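Local coordinates for protein probable amino acid aminotransferase (PDB 6Q1R) that belongs to the class IV aminotransferase family, is probably an amino acid aminotransferase, and holds pyridoxal-5'-phosphate in its cofactor site, at residues B[181-186]-B[210-215]. Sequence-based numbering, arbitrary orientation.
Sequences YVLEGP and PWYPIL. With PLP (pyridoxal-5'-phosphate), chain H.
Glu-184 and Ile-214 form the dense end of this contact, their side chains running alongside each other with opposite headings. The first torsion of Glu-184 (chi1 64°) sets CG between its own backbone N and carbonyl carbon; from there the chain runs extended toward the cofactor. Its methylene CG rests on Ile-214 CG2 at 3.7 Å, and the carboxylate carbon CD lies equally close to Ile-214 CB. The same methyl, CG2, reaches Leu-183 CB at 3.8 Å, so one isoleucine branch touches two neighbouring side chains. The one hydrogen bond between the two loops is weak: Leu-215 N donates to Glu-184 OE1 over 3.4 Å with an N-H...O angle of 150°. An inverse gamma turn centred on Pro-213 has Ile-214 as its third residue, and Pro-213 CG meets Leu-183 CD2 at 4.1 Å.

Toward Tyr-181, the one touching residue that is partly exposed, the packing is looser. Tyr-212 sends its hydroxyl over one face of the Tyr-181 ring, away from the ring centre, and Tyr-212 OH lies 4.2 Å from Tyr-181 CG; Arg-240 makes a cation-pi contact with the Tyr-181 ring.

At the cofactor, Glu-184 OE1 stands 3.4 Å from pyridoxal-5'-phosphate N1, while Leu-215 CD2 approaches ring carbon C3 at 4.0 Å. An acidic group facing the pyridine nitrogen is the usual arrangement in pyridoxal-phosphate aminotransferases. Packing of Ile-214 against the Glu-184 chain is consistent with a carboxylate held beside N1, where its negative charge would probably favour protonation of the ring nitrogen.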
loop_
_atom_site.group_PDB
_atom_site.type_symbol
_atom_site.label_atom_id
_atom_site.label_comp_id
_atom_site.label_asym_id
_atom_site.label_seq_id
_atom_site.Cartn_x
_atom_site.Cartn_y
_atom_site.Cartn_z
ATOM N N TYR B 181 -19.406 -6.542 -10.557
ATOM C CA TYR B 181 -19.553 -5.199 -11.097
ATOM C C TYR B 181 -18.186 -4.590 -11.401
ATOM O O TYR B 181 -17.236 -4.751 -10.628
ATOM C CB TYR B 181 -20.339 -4.310 -10.133
ATOM C CG TYR B 181 -21.787 -4.734 -10.006
ATOM C CD1 TYR B 181 -22.671 -4.594 -11.072
ATOM C CD2 TYR B 181 -22.272 -5.268 -8.821
ATOM C CE1 TYR B 181 -23.994 -4.986 -10.958
ATOM C CE2 TYR B 181 -23.593 -5.657 -8.698
ATOM C CZ TYR B 181 -24.448 -5.513 -9.768
ATOM O OH TYR B 181 -25.761 -5.901 -9.644
ATOM N N VAL B 182 -18.099 -3.879 -12.526
ATOM C CA VAL B 182 -16.848 -3.254 -12.945
ATOM C C VAL B 182 -16.451 -2.161 -11.963
ATOM O O VAL B 182 -17.266 -1.304 -11.598
ATOM C CB VAL B 182 -16.982 -2.693 -14.368
ATOM C CG1 VAL B 182 -15.705 -1.963 -14.776
ATOM C CG2 VAL B 182 -17.321 -3.810 -15.340
ATOM N N LEU B 183 -15.177 -2.170 -11.550
ATOM C CA LEU B 183 -14.685 -1.216 -10.569
ATOM C C LEU B 183 -13.831 -0.177 -11.271
ATOM O O LEU B 183 -14.346 0.891 -11.658
ATOM C CB LEU B 183 -13.934 -1.966 -9.460
ATOM C CG LEU B 183 -14.785 -2.857 -8.556
ATOM C CD1 LEU B 183 -13.902 -3.709 -7.664
ATOM C CD2 LEU B 183 -15.719 -2.005 -7.721
ATOM N N GLU B 184 -12.541 -0.417 -11.471
ATOM C CA GLU B 184 -11.652 0.565 -12.078
ATOM C C GLU B 184 -10.390 -0.161 -12.515
ATOM O O GLU B 184 -10.243 -1.368 -12.305
ATOM C CB GLU B 184 -11.315 1.705 -11.115
ATOM C CG GLU B 184 -10.526 1.262 -9.894
ATOM C CD GLU B 184 -10.102 2.425 -9.018
ATOM O OE1 GLU B 184 -10.293 3.587 -9.437
ATOM O OE2 GLU B 184 -9.586 2.176 -7.907
ATOM N N GLY B 185 -9.477 0.582 -13.125
ATOM C CA GLY B 185 -8.168 0.059 -13.421
ATOM C C GLY B 185 -7.197 0.342 -12.293
ATOM O O GLY B 185 -7.436 1.203 -11.439
ATOM N N PRO B 186 -6.080 -0.387 -12.263
ATOM C CA PRO B 186 -5.057 -0.110 -11.240
ATOM C C PRO B 186 -4.438 1.279 -11.353
ATOM O O PRO B 186 -3.872 1.768 -10.367
ATOM C CB PRO B 186 -4.018 -1.217 -11.473
ATOM C CG PRO B 186 -4.243 -1.664 -12.886
ATOM C CD PRO B 186 -5.715 -1.522 -13.125
ATOM N N PRO B 210 -19.124 6.513 -8.204
ATOM C CA PRO B 210 -17.963 6.773 -7.342
ATOM C C PRO B 210 -18.116 6.270 -5.918
ATOM O O PRO B 210 -17.111 6.219 -5.194
ATOM C CB PRO B 210 -17.860 8.302 -7.365
ATOM C CG PRO B 210 -19.285 8.743 -7.495
ATOM C CD PRO B 210 -19.975 7.707 -8.356
ATOM N N TRP B 211 -19.320 5.883 -5.493
ATOM C CA TRP B 211 -19.471 5.351 -4.146
ATOM C C TRP B 211 -19.007 3.902 -4.034
ATOM O O TRP B 211 -18.939 3.375 -2.917
ATOM C CB TRP B 211 -20.922 5.489 -3.672
ATOM C CG TRP B 211 -21.987 4.882 -4.539
ATOM C CD1 TRP B 211 -22.375 3.574 -4.556
ATOM C CD2 TRP B 211 -22.815 5.558 -5.496
ATOM N NE1 TRP B 211 -23.393 3.391 -5.461
ATOM C CE2 TRP B 211 -23.679 4.592 -6.056
ATOM C CE3 TRP B 211 -22.907 6.882 -5.939
ATOM C CZ2 TRP B 211 -24.622 4.907 -7.037
ATOM C CZ3 TRP B 211 -23.847 7.194 -6.913
ATOM C CH2 TRP B 211 -24.691 6.210 -7.451
ATOM N N TYR B 212 -18.686 3.256 -5.159
ATOM C CA TYR B 212 -17.982 1.984 -5.137
ATOM C C TYR B 212 -16.584 2.170 -4.546
ATOM O O TYR B 212 -16.068 3.289 -4.490
ATOM C CB TYR B 212 -17.874 1.406 -6.554
ATOM C CG TYR B 212 -19.146 0.794 -7.105
ATOM C CD1 TYR B 212 -20.294 0.706 -6.326
ATOM C CD2 TYR B 212 -19.188 0.277 -8.399
ATOM C CE1 TYR B 212 -21.451 0.142 -6.822
ATOM C CE2 TYR B 212 -20.345 -0.293 -8.903
ATOM C CZ TYR B 212 -21.472 -0.355 -8.107
ATOM O OH TYR B 212 -22.629 -0.918 -8.589
ATOM N N PRO B 213 -15.940 1.079 -4.108
ATOM C CA PRO B 213 -14.570 1.201 -3.589
ATOM C C PRO B 213 -13.554 1.574 -4.663
ATOM O O PRO B 213 -12.632 0.804 -4.953
ATOM C CB PRO B 213 -14.291 -0.193 -3.012
ATOM C CG PRO B 213 -15.207 -1.104 -3.763
ATOM C CD PRO B 213 -16.455 -0.297 -3.978
ATOM N N ILE B 214 -13.719 2.761 -5.256
ATOM C CA ILE B 214 -12.861 3.255 -6.327
ATOM C C ILE B 214 -12.606 4.744 -6.112
ATOM O O ILE B 214 -13.328 5.423 -5.377
ATOM C CB ILE B 214 -13.476 3.019 -7.729
ATOM C CG1 ILE B 214 -14.803 3.771 -7.853
ATOM C CG2 ILE B 214 -13.659 1.533 -8.018
ATOM C CD1 ILE B 214 -15.380 3.781 -9.241
ATOM N N LEU B 215 -11.567 5.251 -6.776
ATOM C CA LEU B 215 -11.276 6.677 -6.770
ATOM C C LEU B 215 -12.186 7.426 -7.740
ATOM O O LEU B 215 -12.704 6.862 -8.708
ATOM C CB LEU B 215 -9.825 6.950 -7.165
ATOM C CG LEU B 215 -8.725 7.062 -6.108
ATOM C CD1 LEU B 215 -8.432 5.721 -5.427
ATOM C CD2 LEU B 215 -7.471 7.686 -6.723
HETATM N N1 PLP H . -7.441 4.896 -10.687
HETATM C C2 PLP H . -6.423 4.738 -9.808
HETATM C C2A PLP H . -6.309 3.482 -8.982
HETATM C C3 PLP H . -5.412 5.814 -9.661
HETATM O O3 PLP H . -4.370 5.700 -8.786
HETATM C C4 PLP H . -5.557 7.025 -10.497
HETATM C C4A PLP H . -4.552 8.097 -10.313
HETATM C C5 PLP H . -6.726 7.083 -11.417
HETATM C C6 PLP H . -7.594 5.993 -11.449
HETATM C C5A PLP H . -7.005 8.256 -12.335
HETATM O O4P PLP H . -7.023 9.518 -11.670
HETATM P P PLP H . -6.932 10.866 -12.550
HETATM O O1P PLP H . -5.555 10.893 -13.171
HETATM O O2P PLP H . -7.131 12.066 -11.656
HETATM O O3P PLP H . -8.016 10.854 -13.603
#